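Local structure of hypothetical protein PA3352 (Pseudomonas aeruginosa, 2FUP) at residues I16-F30 with L98-N112. The protein probably acts as a FlgN-type chaperone in flagellum synthesis, in a family that escorts hook-associated proteins for export. Sequence-based numbering, arbitrary orientation. Where two conformers were deposited one is given.
Sequences IGHANQLLQLVDEEF and LGELLERCQQANLRN
Arg111 lays its guanidinium flat over one face of the Phe30 ring, with Arg111 CZ 3.8 Å from the ring centroid and the planes nearly parallel, a stacked cation-pi pair. A bend at chi3 (56°) folds the arginine chain over the ring, so that CD adds an off-centre CH-pi contact. Arg111 NH2 also donates to Asn112 OD1 (3.1 Å), and a water accepts from NH2 while donating to Asp27 OD1, bridging the two helices.

Asn112 turns its amide nearly parallel to the Phe30 ring and spends ND2 on two acceptors of helix 7-34. One bond, almost straight at 165°, runs from Asn112 ND2 to Val26 O (3.0 Å) within the amide plane; that carbonyl still accepts from Phe30 N, the two donors arriving from opposite faces of its plane. The other joins Asn112 ND2 to Glu29 OE2 (2.9 Å) on the anti side, well out of the carboxylate plane; Glu29 OE1 forms a salt bridge with Lys48.

Toward the N-terminal ends the chemistry becomes mainly apolar. Val26, a knob among Ala108, Asn109, Arg111 and Asn112, presses CG1 on Ala108 CB (3.6 Å), and Leu23, a knob among Leu101, Arg104, Cys105 and Ala108, sets CD2 over the centre of the Arg104 guanidinium. Leu101 is the reciprocal knob, reaching Ile16 CG2 with CD1 (3.8 Å) and packing CB against Ala19.

Segments 16-30 and 98-112 thus run nearly parallel, axes 19° apart, in an all-helical bundle where helix 121-130 packs on Leu102 and Cys105. Knobs-into-holes packing and directional bonds overlap at Val26, and together probably fix the helices' register as well as their spacing.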
# COMPACT_ATOMS: atom_id res chain seq x y z
N ILE A 16 -0.57 -1.57 5.84
CA ILE A 16 -1.39 -0.42 6.34
C ILE A 16 -0.44 0.63 6.98
O ILE A 16 -0.56 1.83 6.75
CB ILE A 16 -2.51 -0.89 7.25
CG1 ILE A 16 -3.62 -1.53 6.41
CG2 ILE A 16 -3.06 0.28 8.03
CD1 ILE A 16 -4.49 -2.46 7.18
N GLY A 17 0.52 0.16 7.76
CA GLY A 17 1.49 1.09 8.39
C GLY A 17 2.26 1.79 7.30
O GLY A 17 2.47 2.99 7.39
N HIS A 18 2.78 1.03 6.33
CA HIS A 18 3.59 1.67 5.30
C HIS A 18 2.76 2.62 4.42
O HIS A 18 3.27 3.66 4.02
CB HIS A 18 4.34 0.65 4.46
CG HIS A 18 5.22 -0.24 5.25
ND1 HIS A 18 5.97 0.21 6.31
CD2 HIS A 18 5.49 -1.55 5.11
CE1 HIS A 18 6.69 -0.81 6.79
NE2 HIS A 18 6.38 -1.90 6.10
N ALA A 19 1.52 2.26 4.10
CA ALA A 19 0.66 3.12 3.30
C ALA A 19 0.31 4.39 4.06
O ALA A 19 0.27 5.45 3.49
CB ALA A 19 -0.58 2.39 2.87
N ASN A 20 0.04 4.28 5.35
CA ASN A 20 -0.16 5.50 6.15
C ASN A 20 1.10 6.40 6.12
O ASN A 20 0.97 7.61 5.95
CB ASN A 20 -0.49 5.14 7.58
CG ASN A 20 -1.96 4.92 7.80
OD1 ASN A 20 -2.78 5.76 7.44
ND2 ASN A 20 -2.30 3.81 8.46
N GLN A 21 2.27 5.79 6.28
CA GLN A 21 3.48 6.59 6.27
C GLN A 21 3.65 7.23 4.89
O GLN A 21 4.08 8.39 4.78
CB GLN A 21 4.68 5.81 6.76
CG GLN A 21 4.57 5.60 8.27
CD GLN A 21 5.89 5.27 8.90
OE1 GLN A 21 6.70 4.58 8.31
NE2 GLN A 21 6.14 5.80 10.11
N LEU A 22 3.39 6.48 3.83
CA LEU A 22 3.52 7.02 2.46
C LEU A 22 2.58 8.23 2.26
O LEU A 22 2.98 9.27 1.78
CB LEU A 22 3.25 5.90 1.43
CG LEU A 22 3.45 6.32 -0.01
CD1 LEU A 22 4.82 6.82 -0.30
CD2 LEU A 22 3.10 5.16 -0.96
N LEU A 23 1.33 8.06 2.70
CA LEU A 23 0.36 9.14 2.54
C LEU A 23 0.86 10.40 3.26
O LEU A 23 0.72 11.51 2.76
CB LEU A 23 -0.99 8.66 3.06
CG LEU A 23 -2.15 9.59 2.89
CD1 LEU A 23 -2.39 9.95 1.43
CD2 LEU A 23 -3.41 8.99 3.57
N GLN A 24 1.37 10.23 4.48
CA GLN A 24 1.90 11.36 5.23
C GLN A 24 3.10 12.05 4.51
O GLN A 24 3.20 13.27 4.44
CB GLN A 24 2.32 10.89 6.59
CG GLN A 24 1.11 10.56 7.46
CD GLN A 24 1.41 9.77 8.71
OE1 GLN A 24 2.44 9.95 9.32
NE2 GLN A 24 0.44 8.93 9.15
N LEU A 25 4.00 11.22 3.96
CA LEU A 25 5.10 11.79 3.18
C LEU A 25 4.63 12.52 1.91
O LEU A 25 5.21 13.53 1.51
CB LEU A 25 6.15 10.73 2.83
CG LEU A 25 6.95 10.10 3.97
CD1 LEU A 25 7.77 8.94 3.46
CD2 LEU A 25 7.79 11.16 4.66
N VAL A 26 3.61 11.97 1.26
CA VAL A 26 3.05 12.68 0.10
C VAL A 26 2.39 14.02 0.48
O VAL A 26 2.51 15.05 -0.21
CB VAL A 26 2.04 11.79 -0.68
CG1 VAL A 26 1.40 12.59 -1.82
CG2 VAL A 26 2.75 10.63 -1.22
N ASP A 27 1.74 14.06 1.63
CA ASP A 27 1.17 15.31 2.13
C ASP A 27 2.30 16.27 2.52
O ASP A 27 2.23 17.51 2.32
CB ASP A 27 0.35 15.04 3.38
CG ASP A 27 -0.27 16.31 3.95
OD1 ASP A 27 -1.04 16.92 3.18
OD2 ASP A 27 -0.04 16.65 5.15
N GLU A 28 3.38 15.74 3.12
CA GLU A 28 4.50 16.56 3.52
C GLU A 28 5.11 17.20 2.23
O GLU A 28 5.54 18.36 2.20
CB GLU A 28 5.51 15.72 4.30
CG GLU A 28 6.66 16.52 4.81
CD GLU A 28 7.49 15.80 5.88
OE1 GLU A 28 7.01 14.72 6.32
OE2 GLU A 28 8.61 16.26 6.23
N GLU A 29 5.22 16.38 1.19
CA GLU A 29 5.70 16.88 -0.09
C GLU A 29 4.79 17.98 -0.72
O GLU A 29 5.28 18.96 -1.23
CB GLU A 29 5.89 15.68 -1.03
CG GLU A 29 6.36 16.02 -2.42
CD GLU A 29 6.39 14.76 -3.27
OE1 GLU A 29 7.34 13.95 -3.13
OE2 GLU A 29 5.43 14.54 -4.02
N PHE A 30 3.49 17.80 -0.64
CA PHE A 30 2.53 18.83 -1.04
C PHE A 30 2.82 20.13 -0.32
O PHE A 30 2.90 21.23 -0.93
CB PHE A 30 1.11 18.33 -0.75
CG PHE A 30 0.07 19.30 -1.03
CD1 PHE A 30 -0.13 19.75 -2.30
CD2 PHE A 30 -0.74 19.73 0.01
CE1 PHE A 30 -1.14 20.68 -2.57
CE2 PHE A 30 -1.74 20.68 -0.23
CZ PHE A 30 -1.93 21.15 -1.50
N LEU A 98 -6.56 -1.14 3.52
CA LEU A 98 -5.43 -0.98 2.62
C LEU A 98 -5.84 -0.50 1.27
O LEU A 98 -5.21 0.40 0.71
CB LEU A 98 -4.63 -2.28 2.52
CG LEU A 98 -3.36 -2.21 1.68
CD1 LEU A 98 -2.34 -1.19 2.24
CD2 LEU A 98 -2.70 -3.57 1.48
N GLY A 99 -6.91 -1.05 0.69
CA GLY A 99 -7.33 -0.57 -0.61
C GLY A 99 -7.68 0.90 -0.58
O GLY A 99 -7.32 1.67 -1.49
N GLU A 100 -8.35 1.39 0.49
CA GLU A 100 -8.66 2.80 0.58
C GLU A 100 -7.37 3.62 0.68
O GLU A 100 -7.25 4.64 0.00
CB GLU A 100 -9.48 3.04 1.83
CG GLU A 100 -9.89 4.45 2.04
CD GLU A 100 -10.65 4.61 3.34
OE1 GLU A 100 -11.77 4.15 3.46
OE2 GLU A 100 -10.11 5.26 4.26
N LEU A 101 -6.45 3.17 1.52
CA LEU A 101 -5.21 3.96 1.71
C LEU A 101 -4.40 4.02 0.44
O LEU A 101 -3.82 5.06 0.14
CB LEU A 101 -4.37 3.33 2.82
CG LEU A 101 -4.84 3.55 4.26
CD1 LEU A 101 -4.13 2.67 5.26
CD2 LEU A 101 -4.62 5.04 4.68
N LEU A 102 -4.32 2.92 -0.31
CA LEU A 102 -3.54 2.95 -1.56
C LEU A 102 -4.16 3.90 -2.56
O LEU A 102 -3.49 4.64 -3.31
CB LEU A 102 -3.35 1.56 -2.15
CG LEU A 102 -2.54 0.59 -1.33
CD1 LEU A 102 -2.52 -0.84 -1.93
CD2 LEU A 102 -1.11 1.13 -1.11
N GLU A 103 -5.50 3.95 -2.59
CA GLU A 103 -6.15 4.84 -3.49
C GLU A 103 -5.90 6.31 -3.05
O GLU A 103 -5.65 7.21 -3.89
CB GLU A 103 -7.67 4.52 -3.53
CG GLU A 103 -8.53 5.56 -4.27
CD GLU A 103 -10.04 5.14 -4.30
OE1 GLU A 103 -10.40 4.38 -5.20
OE2 GLU A 103 -10.83 5.62 -3.45
N ARG A 104 -5.96 6.58 -1.74
CA ARG A 104 -5.66 7.90 -1.24
C ARG A 104 -4.23 8.31 -1.62
O ARG A 104 -4.00 9.47 -2.02
CB ARG A 104 -5.82 7.93 0.28
CG ARG A 104 -7.27 7.86 0.74
CD ARG A 104 -7.39 7.70 2.25
NE ARG A 104 -7.13 8.95 2.96
CZ ARG A 104 -6.88 9.06 4.28
NH1 ARG A 104 -6.82 7.98 5.07
NH2 ARG A 104 -6.68 10.28 4.81
N CYS A 105 -3.28 7.41 -1.44
CA CYS A 105 -1.89 7.71 -1.85
C CYS A 105 -1.83 8.04 -3.34
O CYS A 105 -1.16 9.00 -3.74
CB CYS A 105 -0.98 6.55 -1.58
SG CYS A 105 -0.60 6.16 0.16
N GLN A 106 -2.49 7.24 -4.15
CA GLN A 106 -2.43 7.47 -5.60
C GLN A 106 -2.97 8.80 -5.97
O GLN A 106 -2.33 9.54 -6.77
CB GLN A 106 -3.24 6.39 -6.32
CG GLN A 106 -3.22 6.54 -7.83
CD GLN A 106 -3.99 5.36 -8.45
OE1 GLN A 106 -5.23 5.26 -8.28
NE2 GLN A 106 -3.26 4.44 -9.12
N GLN A 107 -4.11 9.19 -5.40
CA GLN A 107 -4.71 10.47 -5.70
C GLN A 107 -3.82 11.65 -5.25
O GLN A 107 -3.69 12.64 -5.93
CB GLN A 107 -6.05 10.60 -4.96
CG GLN A 107 -7.12 9.57 -5.39
CD GLN A 107 -8.32 9.48 -4.45
OE1 GLN A 107 -8.26 9.89 -3.28
NE2 GLN A 107 -9.43 8.92 -4.96
N ALA A 108 -3.26 11.51 -4.05
CA ALA A 108 -2.50 12.60 -3.48
C ALA A 108 -1.23 12.77 -4.29
O ALA A 108 -0.74 13.90 -4.48
CB ALA A 108 -2.15 12.29 -2.02
N ASN A 109 -0.67 11.69 -4.75
CA ASN A 109 0.51 11.79 -5.57
C ASN A 109 0.22 12.41 -6.92
O ASN A 109 0.97 13.28 -7.41
CB ASN A 109 1.14 10.45 -5.71
CG ASN A 109 2.42 10.48 -6.52
OD1 ASN A 109 3.43 11.03 -6.07
ND2 ASN A 109 2.37 9.91 -7.73
N LEU A 110 -0.91 12.04 -7.50
CA LEU A 110 -1.31 12.70 -8.75
C LEU A 110 -1.50 14.19 -8.55
O LEU A 110 -1.11 15.02 -9.42
CB LEU A 110 -2.58 12.04 -9.33
CG LEU A 110 -2.33 10.65 -9.90
CD1 LEU A 110 -3.66 9.94 -10.20
CD2 LEU A 110 -1.45 10.69 -11.16
N ARG A 111 -2.11 14.60 -7.46
CA ARG A 111 -2.23 16.02 -7.18
C ARG A 111 -0.85 16.71 -7.12
O ARG A 111 -0.66 17.79 -7.67
CB ARG A 111 -3.04 16.28 -5.90
CG ARG A 111 -3.06 17.73 -5.43
CD ARG A 111 -3.24 17.85 -3.96
NE ARG A 111 -2.20 17.08 -3.32
CZ ARG A 111 -2.22 16.68 -2.06
NH1 ARG A 111 -3.22 17.04 -1.26
NH2 ARG A 111 -1.23 15.95 -1.60
N ASN A 112 0.12 16.10 -6.45
CA ASN A 112 1.48 16.65 -6.40
C ASN A 112 2.14 16.72 -7.77
O ASN A 112 2.75 17.76 -8.11
CB ASN A 112 2.38 15.80 -5.50
CG ASN A 112 2.01 15.91 -4.02
OD1 ASN A 112 1.06 16.59 -3.65
ND2 ASN A 112 2.80 15.29 -3.18
O HOH W 1 -2.05 15.46 1.14